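Local coordinates for aromatic-amino-acid transaminase TyrB (Burkholderia cenocepacia K56-2Valvano, PDB 4WD2), which probably catalyses the pyridoxal phosphate-dependent transfer of amino groups between aromatic amino acids and 2-oxo acids, at residues A[325-337]-A[346-358]. Residues are numbered along the deposited sequence; the frame is centred on the assembly and turned at random. Where two conformers were deposited one is given.
Sequences RIARMRQSIHDGL and LTRYVKQRGMFTY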
# COMPACT_ATOMS: atom_id res chain seq x y z
N ARG A 325 -1.09 30.32 -10.26
CA ARG A 325 0.27 30.71 -9.88
C ARG A 325 1.29 30.10 -10.84
O ARG A 325 2.22 30.77 -11.26
CB ARG A 325 0.60 30.31 -8.44
CG ARG A 325 1.77 31.12 -7.84
CD ARG A 325 2.31 30.52 -6.55
NE ARG A 325 3.05 29.29 -6.80
CZ ARG A 325 4.32 29.24 -7.22
NH1 ARG A 325 4.90 28.07 -7.42
NH2 ARG A 325 4.99 30.37 -7.43
N ILE A 326 1.12 28.83 -11.18
CA ILE A 326 1.98 28.18 -12.17
C ILE A 326 1.89 28.92 -13.52
O ILE A 326 2.92 29.18 -14.15
CB ILE A 326 1.62 26.69 -12.36
CG1 ILE A 326 1.92 25.89 -11.09
CG2 ILE A 326 2.39 26.09 -13.54
CD1 ILE A 326 1.53 24.43 -11.16
N ALA A 327 0.68 29.26 -13.94
CA ALA A 327 0.50 29.95 -15.21
C ALA A 327 1.19 31.32 -15.19
O ALA A 327 1.77 31.75 -16.18
CB ALA A 327 -0.97 30.09 -15.54
N ARG A 328 1.13 31.99 -14.05
CA ARG A 328 1.82 33.27 -13.87
C ARG A 328 3.33 33.10 -13.99
O ARG A 328 4.02 33.92 -14.60
CB ARG A 328 1.47 33.90 -12.53
CG ARG A 328 2.13 35.24 -12.32
CD ARG A 328 1.68 35.93 -11.04
NE ARG A 328 2.41 37.17 -10.84
CZ ARG A 328 3.47 37.29 -10.05
NH1 ARG A 328 3.91 36.25 -9.36
NH2 ARG A 328 4.09 38.46 -9.93
N MET A 329 3.85 32.02 -13.42
CA MET A 329 5.29 31.75 -13.50
C MET A 329 5.70 31.41 -14.93
O MET A 329 6.78 31.79 -15.38
CB MET A 329 5.70 30.63 -12.55
CG MET A 329 5.63 31.00 -11.07
SD MET A 329 6.71 32.38 -10.62
CE MET A 329 5.59 33.78 -10.67
N ARG A 330 4.84 30.69 -15.65
CA ARG A 330 5.12 30.39 -17.05
C ARG A 330 5.24 31.68 -17.85
O ARG A 330 6.18 31.85 -18.63
CB ARG A 330 4.03 29.49 -17.64
CG ARG A 330 4.09 28.04 -17.14
CD ARG A 330 3.08 27.16 -17.87
NE ARG A 330 3.22 25.75 -17.48
CZ ARG A 330 4.17 24.95 -17.93
NH1 ARG A 330 5.08 25.40 -18.79
NH2 ARG A 330 4.23 23.69 -17.52
N GLN A 331 4.30 32.60 -17.64
CA GLN A 331 4.33 33.87 -18.34
C GLN A 331 5.54 34.72 -17.91
O GLN A 331 6.18 35.35 -18.74
CB GLN A 331 3.03 34.64 -18.12
CG GLN A 331 2.84 35.84 -19.07
CD GLN A 331 2.60 35.41 -20.51
OE1 GLN A 331 1.55 34.85 -20.84
NE2 GLN A 331 3.58 35.66 -21.38
N SER A 332 5.86 34.70 -16.61
CA SER A 332 6.97 35.48 -16.07
C SER A 332 8.31 35.02 -16.62
O SER A 332 9.15 35.85 -16.99
CB SER A 332 7.00 35.43 -14.54
OG SER A 332 5.83 35.99 -13.98
N ILE A 333 8.53 33.70 -16.68
CA ILE A 333 9.79 33.20 -17.22
C ILE A 333 9.83 33.44 -18.73
O ILE A 333 10.87 33.83 -19.26
CB ILE A 333 10.04 31.70 -16.88
CG1 ILE A 333 11.51 31.34 -17.11
CG2 ILE A 333 9.14 30.77 -17.67
CD1 ILE A 333 11.89 29.99 -16.58
N HIS A 334 8.70 33.25 -19.41
CA HIS A 334 8.61 33.54 -20.84
C HIS A 334 9.05 34.97 -21.14
O HIS A 334 9.92 35.20 -21.98
CB HIS A 334 7.18 33.32 -21.35
CG HIS A 334 6.96 33.78 -22.76
ND1 HIS A 334 6.70 35.09 -23.09
CD2 HIS A 334 6.97 33.10 -23.93
CE1 HIS A 334 6.56 35.20 -24.40
NE2 HIS A 334 6.72 34.01 -24.93
N ASP A 335 8.45 35.93 -20.44
CA ASP A 335 8.76 37.34 -20.66
C ASP A 335 10.20 37.65 -20.28
O ASP A 335 10.84 38.48 -20.92
CB ASP A 335 7.80 38.23 -19.87
CG ASP A 335 6.36 38.10 -20.34
OD1 ASP A 335 6.11 37.43 -21.36
OD2 ASP A 335 5.47 38.65 -19.66
N GLY A 336 10.70 37.00 -19.24
CA GLY A 336 12.09 37.17 -18.84
C GLY A 336 13.07 36.68 -19.89
O GLY A 336 14.15 37.27 -20.06
N LEU A 337 12.72 35.60 -20.58
CA LEU A 337 13.55 35.03 -21.63
C LEU A 337 13.52 35.86 -22.91
O LEU A 337 14.48 35.85 -23.68
CB LEU A 337 13.10 33.60 -21.95
CG LEU A 337 13.38 32.55 -20.88
CD1 LEU A 337 12.54 31.31 -21.11
CD2 LEU A 337 14.86 32.22 -20.87
N LEU A 346 10.20 30.75 -27.47
CA LEU A 346 9.96 30.61 -26.05
C LEU A 346 8.53 30.15 -25.85
O LEU A 346 8.03 30.11 -24.73
CB LEU A 346 10.19 31.94 -25.33
CG LEU A 346 11.44 32.67 -25.83
CD1 LEU A 346 11.46 34.09 -25.28
CD2 LEU A 346 12.69 31.91 -25.43
N THR A 347 7.89 29.80 -26.95
CA THR A 347 6.48 29.43 -26.96
C THR A 347 6.20 28.27 -26.03
O THR A 347 5.15 28.22 -25.38
CB THR A 347 6.00 29.07 -28.37
OG1 THR A 347 6.24 30.18 -29.24
CG2 THR A 347 4.52 28.75 -28.37
N ARG A 348 7.15 27.33 -25.97
CA ARG A 348 6.97 26.12 -25.18
C ARG A 348 6.64 26.42 -23.72
O ARG A 348 5.85 25.71 -23.11
CB ARG A 348 8.21 25.22 -25.26
CG ARG A 348 9.45 25.72 -24.53
CD ARG A 348 10.60 24.72 -24.65
NE ARG A 348 11.00 24.55 -26.04
CZ ARG A 348 11.56 23.45 -26.54
NH1 ARG A 348 11.79 22.40 -25.77
NH2 ARG A 348 11.89 23.40 -27.83
N TYR A 349 7.21 27.49 -23.17
CA TYR A 349 7.01 27.82 -21.76
C TYR A 349 5.58 28.20 -21.41
O TYR A 349 5.15 28.01 -20.28
CB TYR A 349 7.95 28.95 -21.34
CG TYR A 349 9.38 28.49 -21.26
CD1 TYR A 349 9.86 27.87 -20.12
CD2 TYR A 349 10.23 28.65 -22.34
CE1 TYR A 349 11.17 27.42 -20.05
CE2 TYR A 349 11.54 28.21 -22.29
CZ TYR A 349 12.00 27.60 -21.14
OH TYR A 349 13.30 27.16 -21.08
N VAL A 350 4.84 28.72 -22.38
CA VAL A 350 3.45 29.09 -22.13
C VAL A 350 2.48 28.10 -22.77
O VAL A 350 1.30 28.08 -22.41
CB VAL A 350 3.15 30.52 -22.65
CG1 VAL A 350 3.77 31.56 -21.72
CG2 VAL A 350 3.63 30.70 -24.07
N LYS A 351 2.98 27.29 -23.70
CA LYS A 351 2.17 26.28 -24.39
C LYS A 351 2.13 24.98 -23.60
O LYS A 351 1.10 24.31 -23.54
CB LYS A 351 2.71 26.01 -25.79
N GLN A 352 3.24 24.62 -22.99
CA GLN A 352 3.27 23.44 -22.14
C GLN A 352 2.47 23.71 -20.88
O GLN A 352 2.18 24.87 -20.56
CB GLN A 352 4.71 23.03 -21.83
CG GLN A 352 5.44 22.53 -23.07
CD GLN A 352 6.91 22.30 -22.85
OE1 GLN A 352 7.44 22.62 -21.78
NE2 GLN A 352 7.58 21.73 -23.85
N ARG A 353 2.07 22.66 -20.18
CA ARG A 353 1.12 22.81 -19.07
C ARG A 353 1.43 21.92 -17.87
O ARG A 353 2.07 20.88 -18.01
CB ARG A 353 -0.30 22.53 -19.55
CG ARG A 353 -0.86 23.56 -20.50
CD ARG A 353 -2.37 23.45 -20.59
NE ARG A 353 -2.79 22.07 -20.80
CZ ARG A 353 -4.06 21.67 -20.78
NH1 ARG A 353 -5.03 22.54 -20.56
NH2 ARG A 353 -4.35 20.39 -20.99
N GLY A 354 0.96 22.34 -16.70
CA GLY A 354 1.13 21.57 -15.48
C GLY A 354 2.40 21.96 -14.76
O GLY A 354 2.90 23.06 -14.93
N MET A 355 2.95 21.05 -13.96
CA MET A 355 4.11 21.41 -13.16
C MET A 355 5.44 21.31 -13.90
O MET A 355 6.45 21.79 -13.40
CB MET A 355 4.18 20.54 -11.91
CG MET A 355 3.17 20.94 -10.86
SD MET A 355 3.35 19.93 -9.41
CE MET A 355 1.63 19.69 -8.99
N PHE A 356 5.44 20.71 -15.08
CA PHE A 356 6.72 20.48 -15.76
C PHE A 356 6.82 21.13 -17.11
O PHE A 356 5.82 21.34 -17.79
CB PHE A 356 6.97 18.98 -15.91
CG PHE A 356 6.92 18.24 -14.62
CD1 PHE A 356 7.95 18.36 -13.70
CD2 PHE A 356 5.84 17.44 -14.30
CE1 PHE A 356 7.91 17.68 -12.49
CE2 PHE A 356 5.79 16.76 -13.11
CZ PHE A 356 6.83 16.88 -12.20
N THR A 357 8.05 21.45 -17.49
CA THR A 357 8.35 21.89 -18.84
C THR A 357 9.62 21.21 -19.32
O THR A 357 10.59 21.05 -18.55
CB THR A 357 8.46 23.44 -18.92
OG1 THR A 357 7.29 23.96 -19.56
CG2 THR A 357 9.70 23.88 -19.72
N TYR A 358 9.59 20.74 -20.56
CA TYR A 358 10.79 20.27 -21.23
C TYR A 358 11.46 21.46 -21.88
O TYR A 358 10.99 21.95 -22.90
CB TYR A 358 10.44 19.20 -22.28
CG TYR A 358 10.96 17.82 -21.95
CD1 TYR A 358 11.05 17.40 -20.63
CD2 TYR A 358 11.40 16.96 -22.94
CE1 TYR A 358 11.53 16.14 -20.31
CE2 TYR A 358 11.88 15.71 -22.64
CZ TYR A 358 11.96 15.31 -21.32
OH TYR A 358 12.44 14.06 -21.01
O HOH W 1 0.48 25.27 -16.59
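Arg330, in the last turns of helix 309-338, comes closest to the second segment at Val350 (CA to CA 5.5 Å), within the short helix 348-351; from Gln352 the chain loops round the arginine into strand 356-358. With CG anti to its carbonyl carbon (chi1 -73°) and the chain extended from CG to NE, the side chain carries its guanidinium into this bend. Arg330 NH1 donates to Thr357 OG1 at 2.7 Å, nearly straight (168°), and also to Tyr349 O, both in the guanidinium plane. Arg330 NH2 is shared between Phe356 O, also in that plane at 2.9 Å, and Gly354 O, which is tilted from it. A water accepts from both Arg330 NE and Gly354 N, so every nitrogen of the group is engaged. Gln352 O lies over the centre of one face, 3.2 Å above the plane, in contact but without a hydrogen bond. Thr357 OG1 in turn donates to Gln352 OE1 at 2.6 Å, consistent with OG1 accepting from Arg330 NH1. Three carbonyl oxygens bonded to the guanidinium and a fourth over its face would probably favour the positive charge.

The flanks are mainly apolar. Leu337 sets CD1 over one face of the Tyr349 ring in a CH-pi contact, 3.8 Å from the centroid, and its CB meets Leu346 CD1. His334 is the exception, turning its CD2 edge to Leu346 O while Asp335 OD1 holds its ND1. Ile326 CD1 packs on Met355 CG. Strand 356-358 pairs antiparallel with 382-384, a two-stranded sheet packed against helices 309-338 and 393-405, as in the small domain of fold-type I aminotransferases.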